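Local coordinates for protein LP04448p (Drosophila melanogaster, PDB 2QK2) that probably binds tubulin through this HEAT-repeat TOG domain, as a Mini spindles protein of the XMAP215/Dis1 family that tracks growing microtubule plus ends, at residues L13-K18 and E40-D45; D19-L24 and Y54-S59; K63-D68 and A75-C80; S69-V74 and P112-A117; L104-E109 and T116-A121. One frame throughout, in Å; residues are numbered along the deposited sequence.

Contact 1 of 5, residues L13-K18 and E40-D45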
# COMPACT_ATOMS: atom_id res chain seq x y z
N LEU A 13 -13.36 -15.19 -11.71
CA LEU A 13 -13.57 -16.19 -10.67
C LEU A 13 -13.99 -17.52 -11.28
O LEU A 13 -13.57 -18.58 -10.82
CB LEU A 13 -14.62 -15.71 -9.68
CG LEU A 13 -14.15 -14.60 -8.73
CD1 LEU A 13 -15.33 -14.08 -7.92
CD2 LEU A 13 -13.04 -15.13 -7.83
N SER A 14 -14.80 -17.47 -12.33
CA SER A 14 -15.26 -18.70 -12.98
C SER A 14 -14.22 -19.26 -13.94
O SER A 14 -14.39 -20.36 -14.46
CB SER A 14 -16.57 -18.45 -13.72
OG SER A 14 -16.41 -17.46 -14.73
N LYS A 15 -13.15 -18.51 -14.18
CA LYS A 15 -12.11 -18.94 -15.10
C LYS A 15 -10.90 -19.58 -14.43
O LYS A 15 -10.05 -20.15 -15.10
CB LYS A 15 -11.64 -17.77 -15.96
CG LYS A 15 -12.70 -17.21 -16.87
CD LYS A 15 -12.12 -16.15 -17.77
CE LYS A 15 -13.16 -15.61 -18.73
NZ LYS A 15 -12.55 -14.62 -19.66
N MSE A 16 -10.82 -19.48 -13.12
CA MSE A 16 -9.70 -20.07 -12.42
C MSE A 16 -9.73 -21.58 -12.42
O MSE A 16 -10.79 -22.19 -12.46
CB MSE A 16 -9.64 -19.54 -10.99
CG MSE A 16 -8.75 -18.32 -10.88
SE MSE A 16 -9.37 -17.20 -9.52
CE MSE A 16 -8.94 -18.30 -8.01
N PRO A 17 -8.55 -22.21 -12.38
CA PRO A 17 -8.47 -23.67 -12.38
C PRO A 17 -9.21 -24.27 -11.19
O PRO A 17 -9.19 -23.72 -10.08
CB PRO A 17 -6.97 -23.94 -12.35
CG PRO A 17 -6.44 -22.77 -11.59
CD PRO A 17 -7.21 -21.62 -12.18
N LYS A 18 -9.85 -25.41 -11.41
CA LYS A 18 -10.60 -26.08 -10.36
C LYS A 18 -9.72 -26.52 -9.20
O LYS A 18 -10.22 -26.91 -8.15
CB LYS A 18 -11.37 -27.28 -10.94
CG LYS A 18 -10.50 -28.48 -11.29
CD LYS A 18 -11.33 -29.59 -11.94
CE LYS A 18 -12.50 -30.03 -11.06
NZ LYS A 18 -13.39 -31.02 -11.74
N GLU A 40 -2.16 -14.71 -12.17
CA GLU A 40 -1.51 -13.49 -12.64
C GLU A 40 -1.82 -13.23 -14.11
O GLU A 40 -2.00 -12.08 -14.51
CB GLU A 40 0.00 -13.55 -12.44
CG GLU A 40 0.65 -12.18 -12.63
CD GLU A 40 2.10 -12.13 -12.19
OE1 GLU A 40 2.42 -12.64 -11.09
OE2 GLU A 40 2.93 -11.57 -12.95
N LYS A 41 -1.90 -14.29 -14.91
CA LYS A 41 -2.21 -14.13 -16.33
C LYS A 41 -3.65 -13.68 -16.54
O LYS A 41 -3.94 -12.83 -17.39
CB LYS A 41 -1.96 -15.43 -17.09
CG LYS A 41 -2.20 -15.29 -18.60
CD LYS A 41 -2.02 -16.61 -19.32
CE LYS A 41 -2.26 -16.45 -20.82
NZ LYS A 41 -2.20 -17.76 -21.53
N LEU A 42 -4.57 -14.27 -15.77
CA LEU A 42 -5.97 -13.89 -15.87
C LEU A 42 -6.13 -12.41 -15.53
O LEU A 42 -6.85 -11.68 -16.21
CB LEU A 42 -6.83 -14.71 -14.89
CG LEU A 42 -7.09 -16.17 -15.24
CD1 LEU A 42 -7.84 -16.85 -14.10
CD2 LEU A 42 -7.88 -16.24 -16.55
N LEU A 43 -5.45 -11.97 -14.48
CA LEU A 43 -5.52 -10.58 -14.04
C LEU A 43 -4.91 -9.61 -15.05
O LEU A 43 -5.40 -8.49 -15.22
CB LEU A 43 -4.85 -10.41 -12.67
CG LEU A 43 -5.54 -11.13 -11.50
CD1 LEU A 43 -4.67 -11.04 -10.25
CD2 LEU A 43 -6.90 -10.50 -11.25
N THR A 44 -3.85 -10.02 -15.74
CA THR A 44 -3.24 -9.15 -16.72
C THR A 44 -4.06 -9.14 -18.01
O THR A 44 -4.13 -8.12 -18.69
CB THR A 44 -1.78 -9.56 -17.05
OG1 THR A 44 -1.77 -10.86 -17.63
CG2 THR A 44 -0.94 -9.57 -15.79
N ASP A 45 -4.71 -10.25 -18.34
CA ASP A 45 -5.53 -10.31 -19.55
C ASP A 45 -6.87 -9.59 -19.42
O ASP A 45 -7.46 -9.18 -20.42
CB ASP A 45 -5.80 -11.76 -19.97
CG ASP A 45 -4.55 -12.47 -20.46
OD1 ASP A 45 -3.69 -11.81 -21.08
OD2 ASP A 45 -4.44 -13.69 -20.24

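Contact 2 of 5, residues D19-L24 and Y54-S59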
# COMPACT_ATOMS: atom_id res chain seq x y z
N ASP A 19 -8.40 -26.48 -9.38
CA ASP A 19 -7.50 -26.88 -8.30
C ASP A 19 -6.67 -25.69 -7.79
O ASP A 19 -5.66 -25.87 -7.10
CB ASP A 19 -6.58 -28.02 -8.76
CG ASP A 19 -5.72 -27.63 -9.95
OD1 ASP A 19 -5.91 -26.52 -10.50
OD2 ASP A 19 -4.86 -28.45 -10.33
N PHE A 20 -7.09 -24.49 -8.14
CA PHE A 20 -6.39 -23.28 -7.72
C PHE A 20 -6.07 -23.29 -6.23
O PHE A 20 -4.91 -23.16 -5.84
CB PHE A 20 -7.24 -22.05 -8.05
CG PHE A 20 -6.61 -20.77 -7.59
CD1 PHE A 20 -5.62 -20.15 -8.36
CD2 PHE A 20 -6.97 -20.20 -6.37
CE1 PHE A 20 -5.00 -18.98 -7.91
CE2 PHE A 20 -6.34 -19.03 -5.91
CZ PHE A 20 -5.36 -18.42 -6.69
N TYR A 21 -7.09 -23.45 -5.39
CA TYR A 21 -6.88 -23.44 -3.95
C TYR A 21 -6.14 -24.66 -3.40
O TYR A 21 -5.29 -24.52 -2.53
CB TYR A 21 -8.22 -23.24 -3.23
CG TYR A 21 -8.86 -21.91 -3.57
CD1 TYR A 21 -9.84 -21.81 -4.56
CD2 TYR A 21 -8.44 -20.73 -2.93
CE1 TYR A 21 -10.39 -20.57 -4.91
CE2 TYR A 21 -8.97 -19.48 -3.29
CZ TYR A 21 -9.94 -19.41 -4.28
OH TYR A 21 -10.46 -18.19 -4.64
N ASP A 22 -6.44 -25.85 -3.92
CA ASP A 22 -5.75 -27.04 -3.44
C ASP A 22 -4.25 -26.94 -3.70
O ASP A 22 -3.44 -27.25 -2.83
CB ASP A 22 -6.31 -28.31 -4.10
CG ASP A 22 -7.70 -28.66 -3.60
OD1 ASP A 22 -8.07 -28.24 -2.48
OD2 ASP A 22 -8.43 -29.36 -4.33
N LYS A 23 -3.86 -26.51 -4.90
CA LYS A 23 -2.44 -26.40 -5.20
C LYS A 23 -1.70 -25.42 -4.29
O LYS A 23 -0.53 -25.64 -3.95
CB LYS A 23 -2.22 -25.99 -6.66
CG LYS A 23 -2.21 -27.15 -7.64
CD LYS A 23 -1.79 -26.63 -9.01
CE LYS A 23 -1.59 -27.73 -10.03
NZ LYS A 23 -1.25 -27.12 -11.35
N LEU A 24 -2.38 -24.34 -3.90
CA LEU A 24 -1.76 -23.35 -3.02
C LEU A 24 -1.41 -23.96 -1.66
O LEU A 24 -0.60 -23.41 -0.92
CB LEU A 24 -2.68 -22.14 -2.82
CG LEU A 24 -2.61 -21.07 -3.92
CD1 LEU A 24 -3.55 -19.92 -3.59
CD2 LEU A 24 -1.17 -20.57 -4.02
N TYR A 54 -14.88 -12.14 -3.81
CA TYR A 54 -13.43 -12.29 -3.87
C TYR A 54 -12.78 -12.59 -2.52
O TYR A 54 -11.56 -12.77 -2.43
CB TYR A 54 -12.80 -11.02 -4.46
CG TYR A 54 -13.12 -10.82 -5.92
CD1 TYR A 54 -14.22 -10.05 -6.32
CD2 TYR A 54 -12.34 -11.41 -6.91
CE1 TYR A 54 -14.54 -9.89 -7.68
CE2 TYR A 54 -12.64 -11.26 -8.26
CZ TYR A 54 -13.74 -10.50 -8.64
OH TYR A 54 -14.02 -10.36 -9.98
N GLY A 55 -13.60 -12.67 -1.48
CA GLY A 55 -13.06 -12.94 -0.15
C GLY A 55 -12.10 -14.12 -0.07
O GLY A 55 -11.02 -14.00 0.52
N ALA A 56 -12.48 -15.26 -0.64
CA ALA A 56 -11.63 -16.45 -0.59
C ALA A 56 -10.30 -16.21 -1.29
O ALA A 56 -9.25 -16.64 -0.81
CB ALA A 56 -12.36 -17.66 -1.22
N LEU A 57 -10.35 -15.53 -2.43
CA LEU A 57 -9.14 -15.25 -3.18
C LEU A 57 -8.21 -14.31 -2.40
O LEU A 57 -7.01 -14.55 -2.31
CB LEU A 57 -9.49 -14.64 -4.55
CG LEU A 57 -8.29 -14.26 -5.42
CD1 LEU A 57 -7.36 -15.46 -5.59
CD2 LEU A 57 -8.78 -13.77 -6.78
N VAL A 58 -8.77 -13.25 -1.83
CA VAL A 58 -7.97 -12.31 -1.06
C VAL A 58 -7.32 -13.00 0.14
O VAL A 58 -6.14 -12.78 0.44
CB VAL A 58 -8.83 -11.11 -0.57
CG1 VAL A 58 -7.99 -10.19 0.34
CG2 VAL A 58 -9.34 -10.31 -1.78
N SER A 59 -8.07 -13.86 0.81
CA SER A 59 -7.54 -14.59 1.95
C SER A 59 -6.39 -15.51 1.51
O SER A 59 -5.36 -15.60 2.19
CB SER A 59 -8.65 -15.42 2.61
OG SER A 59 -8.17 -16.10 3.76

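Contact 3 of 5, residues K63-D68 and A75-C80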
# COMPACT_ATOMS: atom_id res chain seq x y z
N LYS A 63 -2.51 -15.17 2.74
CA LYS A 63 -1.82 -16.28 3.38
C LYS A 63 -0.44 -16.49 2.76
O LYS A 63 0.55 -16.68 3.48
CB LYS A 63 -2.67 -17.56 3.26
CG LYS A 63 -2.00 -18.80 3.84
CD LYS A 63 -2.99 -19.95 3.95
CE LYS A 63 -2.31 -21.26 4.34
NZ LYS A 63 -1.51 -21.83 3.21
N VAL A 64 -0.37 -16.44 1.43
CA VAL A 64 0.91 -16.61 0.76
C VAL A 64 1.84 -15.47 1.16
O VAL A 64 2.98 -15.69 1.55
CB VAL A 64 0.77 -16.59 -0.79
CG1 VAL A 64 2.15 -16.65 -1.44
CG2 VAL A 64 -0.08 -17.77 -1.26
N ILE A 65 1.34 -14.24 1.06
CA ILE A 65 2.14 -13.07 1.39
C ILE A 65 2.70 -13.09 2.80
O ILE A 65 3.89 -12.85 3.01
CB ILE A 65 1.33 -11.77 1.18
CG1 ILE A 65 1.08 -11.56 -0.32
CG2 ILE A 65 2.07 -10.57 1.78
CD1 ILE A 65 0.10 -10.45 -0.65
N THR A 66 1.86 -13.41 3.77
CA THR A 66 2.30 -13.41 5.15
C THR A 66 2.97 -14.68 5.67
O THR A 66 3.82 -14.61 6.57
CB THR A 66 1.13 -13.09 6.09
OG1 THR A 66 0.12 -14.10 5.97
CG2 THR A 66 0.51 -11.74 5.73
N LYS A 67 2.63 -15.84 5.11
CA LYS A 67 3.21 -17.09 5.61
C LYS A 67 4.13 -17.90 4.70
O LYS A 67 4.80 -18.81 5.18
CB LYS A 67 2.08 -18.02 6.08
CG LYS A 67 1.15 -17.43 7.12
CD LYS A 67 1.90 -17.04 8.38
CE LYS A 67 0.94 -16.56 9.46
NZ LYS A 67 1.66 -16.15 10.70
N ASP A 68 4.17 -17.61 3.40
CA ASP A 68 5.02 -18.41 2.52
C ASP A 68 6.50 -18.13 2.76
O ASP A 68 6.92 -16.98 2.85
CB ASP A 68 4.68 -18.16 1.05
CG ASP A 68 5.00 -19.36 0.16
OD1 ASP A 68 6.20 -19.69 0.02
OD2 ASP A 68 4.06 -19.96 -0.39
N ALA A 75 6.27 -12.41 -3.67
CA ALA A 75 6.23 -11.35 -4.68
C ALA A 75 5.10 -11.58 -5.67
O ALA A 75 4.39 -10.64 -6.03
CB ALA A 75 7.57 -11.28 -5.43
N MSE A 76 4.94 -12.81 -6.14
CA MSE A 76 3.86 -13.11 -7.09
C MSE A 76 2.49 -12.85 -6.46
O MSE A 76 1.60 -12.31 -7.11
CB MSE A 76 3.92 -14.57 -7.55
CG MSE A 76 5.12 -14.95 -8.43
SE MSE A 76 4.98 -16.84 -8.93
CE MSE A 76 3.69 -16.69 -10.35
N ALA A 77 2.33 -13.26 -5.21
CA ALA A 77 1.06 -13.06 -4.51
C ALA A 77 0.81 -11.56 -4.30
O ALA A 77 -0.33 -11.10 -4.38
CB ALA A 77 1.09 -13.80 -3.17
N GLY A 78 1.87 -10.81 -4.03
CA GLY A 78 1.72 -9.38 -3.85
C GLY A 78 1.28 -8.74 -5.15
O GLY A 78 0.37 -7.91 -5.17
N LYS A 79 1.91 -9.14 -6.25
CA LYS A 79 1.57 -8.61 -7.56
C LYS A 79 0.11 -8.92 -7.90
O LYS A 79 -0.65 -8.04 -8.31
CB LYS A 79 2.49 -9.22 -8.63
CG LYS A 79 2.25 -8.70 -10.04
CD LYS A 79 2.57 -7.22 -10.12
CE LYS A 79 2.41 -6.68 -11.53
NZ LYS A 79 2.77 -5.23 -11.59
N CYS A 80 -0.29 -10.17 -7.71
CA CYS A 80 -1.67 -10.56 -7.98
C CYS A 80 -2.67 -9.74 -7.15
O CYS A 80 -3.72 -9.35 -7.64
CB CYS A 80 -1.88 -12.05 -7.67
SG CYS A 80 -1.19 -13.17 -8.92

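Contact 4 of 5, residues S69-V74 and P112-A117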
# COMPACT_ATOMS: atom_id res chain seq x y z
N SER A 69 7.29 -19.20 2.88
CA SER A 69 8.73 -19.05 3.11
C SER A 69 9.48 -18.72 1.83
O SER A 69 10.64 -18.29 1.86
CB SER A 69 9.30 -20.34 3.72
OG SER A 69 9.07 -21.46 2.88
N ASN A 70 8.82 -18.92 0.69
CA ASN A 70 9.43 -18.66 -0.61
C ASN A 70 9.17 -17.21 -1.07
O ASN A 70 8.02 -16.86 -1.37
CB ASN A 70 8.87 -19.66 -1.62
CG ASN A 70 9.60 -19.63 -2.94
OD1 ASN A 70 9.65 -18.60 -3.61
ND2 ASN A 70 10.16 -20.78 -3.33
N VAL A 71 10.22 -16.39 -1.13
CA VAL A 71 10.05 -14.99 -1.52
C VAL A 71 9.56 -14.78 -2.95
O VAL A 71 8.99 -13.74 -3.26
CB VAL A 71 11.35 -14.18 -1.30
CG1 VAL A 71 11.70 -14.16 0.17
CG2 VAL A 71 12.50 -14.78 -2.12
N VAL A 72 9.78 -15.76 -3.82
CA VAL A 72 9.30 -15.63 -5.19
C VAL A 72 7.77 -15.70 -5.18
O VAL A 72 7.09 -14.99 -5.93
CB VAL A 72 9.87 -16.75 -6.09
CG1 VAL A 72 9.10 -16.81 -7.39
CG2 VAL A 72 11.34 -16.47 -6.38
N LEU A 73 7.23 -16.56 -4.32
CA LEU A 73 5.79 -16.73 -4.19
C LEU A 73 5.17 -15.50 -3.51
O LEU A 73 4.08 -15.06 -3.86
CB LEU A 73 5.48 -18.00 -3.39
CG LEU A 73 5.13 -19.26 -4.21
CD1 LEU A 73 5.88 -19.28 -5.53
CD2 LEU A 73 5.44 -20.49 -3.37
N VAL A 74 5.88 -14.95 -2.52
CA VAL A 74 5.41 -13.76 -1.82
C VAL A 74 5.25 -12.62 -2.83
O VAL A 74 4.21 -11.96 -2.87
CB VAL A 74 6.39 -13.35 -0.71
CG1 VAL A 74 6.00 -12.00 -0.13
CG2 VAL A 74 6.39 -14.42 0.38
N PRO A 112 14.33 -6.52 -2.46
CA PRO A 112 13.74 -5.50 -3.33
C PRO A 112 12.56 -5.93 -4.21
O PRO A 112 11.62 -5.15 -4.40
CB PRO A 112 14.93 -5.00 -4.15
CG PRO A 112 15.85 -6.19 -4.18
CD PRO A 112 15.77 -6.69 -2.76
N ASN A 113 12.60 -7.14 -4.74
CA ASN A 113 11.50 -7.61 -5.58
C ASN A 113 10.21 -7.77 -4.80
O ASN A 113 9.13 -7.51 -5.32
CB ASN A 113 11.89 -8.91 -6.27
CG ASN A 113 13.04 -8.72 -7.23
OD1 ASN A 113 14.18 -8.50 -6.81
ND2 ASN A 113 12.74 -8.79 -8.52
N VAL A 114 10.33 -8.20 -3.55
CA VAL A 114 9.17 -8.35 -2.69
C VAL A 114 8.68 -6.96 -2.30
O VAL A 114 7.48 -6.69 -2.33
CB VAL A 114 9.52 -9.13 -1.40
CG1 VAL A 114 8.36 -9.05 -0.40
CG2 VAL A 114 9.79 -10.59 -1.74
N VAL A 115 9.61 -6.07 -1.96
CA VAL A 115 9.26 -4.71 -1.58
C VAL A 115 8.46 -4.02 -2.68
O VAL A 115 7.44 -3.39 -2.41
CB VAL A 115 10.53 -3.87 -1.24
CG1 VAL A 115 10.15 -2.41 -1.01
CG2 VAL A 115 11.19 -4.43 0.03
N THR A 116 8.92 -4.14 -3.92
CA THR A 116 8.22 -3.53 -5.04
C THR A 116 6.79 -4.05 -5.17
O THR A 116 5.85 -3.28 -5.36
CB THR A 116 8.97 -3.80 -6.37
OG1 THR A 116 10.27 -3.21 -6.30
CG2 THR A 116 8.21 -3.20 -7.55
N ALA A 117 6.62 -5.37 -5.05
CA ALA A 117 5.30 -5.98 -5.15
C ALA A 117 4.41 -5.55 -3.98
O ALA A 117 3.22 -5.28 -4.17
CB ALA A 117 5.43 -7.51 -5.18

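Contact 5 of 5, residues L104-E109 and T116-A121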
# COMPACT_ATOMS: atom_id res chain seq x y z
N LEU A 104 1.74 -4.13 5.55
CA LEU A 104 2.71 -3.28 6.25
C LEU A 104 3.72 -4.10 7.06
O LEU A 104 4.92 -3.85 7.00
CB LEU A 104 1.99 -2.29 7.18
CG LEU A 104 1.18 -1.19 6.48
CD1 LEU A 104 0.39 -0.39 7.51
CD2 LEU A 104 2.12 -0.29 5.69
N GLU A 105 3.23 -5.08 7.81
CA GLU A 105 4.11 -5.93 8.61
C GLU A 105 5.07 -6.74 7.76
O GLU A 105 6.17 -7.07 8.20
CB GLU A 105 3.28 -6.86 9.49
CG GLU A 105 2.84 -6.22 10.79
CD GLU A 105 1.83 -7.07 11.54
OE1 GLU A 105 1.96 -8.31 11.53
OE2 GLU A 105 0.90 -6.48 12.16
N LYS A 106 4.66 -7.06 6.53
CA LYS A 106 5.51 -7.84 5.65
C LYS A 106 6.69 -7.02 5.13
O LYS A 106 7.60 -7.57 4.51
CB LYS A 106 4.68 -8.41 4.50
CG LYS A 106 5.43 -9.44 3.66
CD LYS A 106 6.00 -10.57 4.52
CE LYS A 106 6.92 -11.46 3.69
NZ LYS A 106 7.57 -12.53 4.50
N PHE A 107 6.69 -5.72 5.40
CA PHE A 107 7.80 -4.88 4.96
C PHE A 107 9.06 -5.18 5.77
O PHE A 107 10.07 -4.49 5.62
CB PHE A 107 7.44 -3.39 5.03
CG PHE A 107 6.74 -2.89 3.80
CD1 PHE A 107 5.49 -2.30 3.88
CD2 PHE A 107 7.33 -3.03 2.54
CE1 PHE A 107 4.82 -1.86 2.74
CE2 PHE A 107 6.67 -2.60 1.39
CZ PHE A 107 5.42 -2.01 1.49
N LYS A 108 9.00 -6.20 6.62
CA LYS A 108 10.17 -6.60 7.39
C LYS A 108 11.09 -7.30 6.39
O LYS A 108 12.30 -7.39 6.59
CB LYS A 108 9.79 -7.56 8.52
CG LYS A 108 9.09 -8.82 8.01
CD LYS A 108 8.92 -9.86 9.11
CE LYS A 108 8.15 -11.06 8.58
NZ LYS A 108 8.72 -11.56 7.28
N GLU A 109 10.49 -7.80 5.31
CA GLU A 109 11.23 -8.48 4.25
C GLU A 109 11.89 -7.39 3.40
O GLU A 109 11.21 -6.51 2.89
CB GLU A 109 10.27 -9.31 3.40
CG GLU A 109 10.89 -9.88 2.14
CD GLU A 109 12.07 -10.78 2.44
OE1 GLU A 109 13.21 -10.39 2.10
OE2 GLU A 109 11.86 -11.86 3.02
N THR A 116 8.92 -4.14 -3.92
CA THR A 116 8.22 -3.53 -5.04
C THR A 116 6.79 -4.05 -5.17
O THR A 116 5.85 -3.28 -5.36
CB THR A 116 8.97 -3.80 -6.37
OG1 THR A 116 10.27 -3.21 -6.30
CG2 THR A 116 8.21 -3.20 -7.55
N ALA A 117 6.62 -5.37 -5.05
CA ALA A 117 5.30 -5.98 -5.15
C ALA A 117 4.41 -5.55 -3.98
O ALA A 117 3.22 -5.28 -4.17
CB ALA A 117 5.43 -7.51 -5.18
N LEU A 118 4.98 -5.48 -2.78
CA LEU A 118 4.20 -5.06 -1.61
C LEU A 118 3.74 -3.61 -1.77
O LEU A 118 2.59 -3.29 -1.46
CB LEU A 118 5.03 -5.19 -0.33
CG LEU A 118 5.36 -6.60 0.16
CD1 LEU A 118 6.21 -6.52 1.42
CD2 LEU A 118 4.08 -7.36 0.43
N ARG A 119 4.63 -2.74 -2.25
CA ARG A 119 4.27 -1.34 -2.45
C ARG A 119 3.12 -1.25 -3.46
O ARG A 119 2.14 -0.55 -3.23
CB ARG A 119 5.46 -0.54 -2.98
CG ARG A 119 6.56 -0.30 -1.97
CD ARG A 119 7.68 0.54 -2.58
NE ARG A 119 8.77 0.78 -1.64
CZ ARG A 119 9.93 1.34 -1.96
NH1 ARG A 119 10.15 1.72 -3.21
NH2 ARG A 119 10.88 1.49 -1.05
N GLU A 120 3.25 -1.96 -4.57
CA GLU A 120 2.20 -1.94 -5.59
C GLU A 120 0.88 -2.38 -5.00
O GLU A 120 -0.16 -1.77 -5.25
CB GLU A 120 2.56 -2.87 -6.75
CG GLU A 120 3.62 -2.33 -7.67
CD GLU A 120 3.90 -3.28 -8.82
OE1 GLU A 120 2.93 -3.71 -9.48
OE2 GLU A 120 5.09 -3.59 -9.06
N ALA A 121 0.92 -3.45 -4.20
CA ALA A 121 -0.29 -3.97 -3.59
C ALA A 121 -0.93 -3.00 -2.62
O ALA A 121 -2.11 -2.69 -2.74
CB ALA A 121 0.00 -5.30 -2.88

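Contact 1 of 5, residues L13-K18 and E40-D45
L42 pushes its two methyl branches from the helix 29-45 toward the loop 13-18, one meeting CG of selenomethionine M16, the other CB of K15. CD1 of L42 lies 3.7 Å from CG of M16, the closest approach, and reaches the backbone too, at 4.1 Å from O of K15. The second branch, CD2 of L42, comes 4.1 Å from CB of K15. With CG of L42 turned away from its carbonyl carbon (chi1 -74°), the fork projects off the helix where K15 gives way to M16. A branched leucine suits this place because the fork lets one residue touch both M16 and the root of K15. Of its side chain K15 contributes only that root: beyond CG it runs extended, and its ammonium end leads away, as fits a surface lysine. The M16 chain, bent at chi2 and chi3, crosses L42 obliquely and also touches L39, one turn earlier on the same helix, while P17 rests on V38. No hydrogen bond joins the two segments; dispersion and water exclusion hold them together. This is apolar surface packing of a loop against a helix at the N-terminal end of a HEAT-repeat TOG domain.

Contact 2 of 5, residues D19-L24 and Y54-S59
F20 and L57 make the buried half of this contact, while Y21 and A56 lie on its exposed flank. On the tight side CD1 of L57 sits 3.7 Å from CE2 of F20 and equally near CZ, and the two side chains cross at about a right angle. L57 has its CG opposite the backbone N (chi1 178°), which carries the methyl toward the phenyl ring although the CB itself does not aim there. Both residues also rest on L39 of the helix 29-45, so a ring and a branched aliphatic chain meet on a third apolar residue. The outer side is more open to solvent. Y21 reaches across with its phenol end, OH lying 3.7 Å from CB of L57 and 3.9 Å from CB of A56; the small methyl of A56 lets the ring come close to the helix backbone. CD2 of F20 stands over the centre of the Y21 ring, 3.5 Å above its plane. The short segments run nearly parallel, 20° apart with axes 11.8 Å from each other, a wide spacing bridged by aromatic side chains in an alpha-helical HEAT-repeat solenoid.

Contact 3 of 5, residues K63-D68 and A75-C80
A77 presents its single methyl to two beta-branched side chains of the helix 55-67, V64 and I65, which receive it from adjacent positions. In V64 the branch CG1 lies opposite the backbone N (chi1 175°) and meets CB of A77 at 3.5 Å, somewhat closer than ordinary van der Waals contact. CB of V64 is hardly farther, at 3.7 Å from CB of A77, so the valine leans on the alanine with its root as well as its branch. I65 works differently. Its CB does not aim at the partner helix, but CG1, opposite the carbonyl carbon (chi1 -69°), swings the chain across to stand 3.6 Å from CB of A77. The chain continues extended and carries CD1 of I65 onward to the backbone, 3.7 Å from CA of G78. The two short segments run roughly antiparallel, crossing at -139° with axes only 8.4 Å apart, as consecutive helices of a HEAT-repeat solenoid do. Alanine and glycine suit such closeness: the methyl of A77 is small, and G78, having no side chain, adds little bulk between the helices. All four touching residues are buried and purely apolar. Farther out, I65 also packs on L81 and L103, tying this interface to the helix 93-105, whereas D68, just past the helix end, forms a salt bridge with R32.

Contact 4 of 5, residues S69-V74 and P112-A117
V114 points its two methyls at two different valines of the facing helix, one turn apart on 71-88. CG1 of V114 approaches V74 methyl to methyl, 3.8 Å from CG1 of V74, and the two side chains cross at a slant. CG2 of V114 turns instead toward the start of the helix, 3.9 Å from CB of V71 and 3.6 Å from O of V71. The split follows from its first torsion (chi1 169°), which sets CG1 opposite the backbone N and CG2 opposite the carbonyl carbon. V74, with nearly the same torsion, likewise offers its CG1. Helices 71-88 and 112-126 thus meet as neighbouring elements of the HEAT-repeat solenoid of a TOG domain, CA of V74 lying 6.6 Å from CA of V114. Valines suit this spacing because their short branches reach across it; no hydrogen bond joins the segments. V74 and V114 are buried, while V71 is partly exposed and also touches E109 and K111. Just ahead of V71, N70 caps the helix: its OD1 accepts from N of L73 at 3.2 Å and, weakly, from N of V72. In the other helix, OG1 of T116 turns back to O of P112, 3.0 Å away.

Contact 5 of 5, residues L104-E109 and T116-A121
L118 is the first residue of the segment 116-121 to engage the turn that follows the helix 93-105, and it does so with its whole side chain. Its CB lies 3.5 Å from CE2 of F107, and beyond this point the leucine and the phenylalanine run past each other in opposite directions. CG of L118 stands opposite the carbonyl carbon (chi1 -70°), which brings CD1 over the aromatic ring, 4.2 Å from the F107 ring centroid and 29° off its normal, an off-centre CH-pi contact. CD1 of L118 also reaches K106, at 3.5 Å from its carbonyl O and 3.8 Å from its CG. Of the K106 side chain only the aliphatic root takes part, crossing the leucine at about a right angle; the ammonium end leads away. The leucine thus lies between an aromatic ring and a lysine stem. One residue on, R119 meets the edge of the same ring, its N near the ring plane and 3.9 Å from CZ of F107. The arginine chain then extends to a salt bridge with E152 of the helix 147-161, while E120 pairs with K79 of the helix 71-88. An aromatic in the turn after one helix here packs on the next, consecutive helices of the HEAT-repeat TOG domain.

Contacts 3, 4 and 5 are buried and lie nearer the middle of the chain, whereas contact 1 is at the surface and contact 2 is half covered. Contacts 3 and 4 share the helix 71-88, contacts 4 and 5 the helix 112-126, and contacts 2 and 3 the helix 55-67, so neighbouring layers are chained together. Small aliphatic residues dominate contacts 3 and 4; aromatic rings enter contacts 2 and 5, where they span a wider gap between helices or sit in a turn. Contacts 1 and 2 meet where M16 touches Y21 and L57. Contacts 3 and 5 are also joined by a salt bridge.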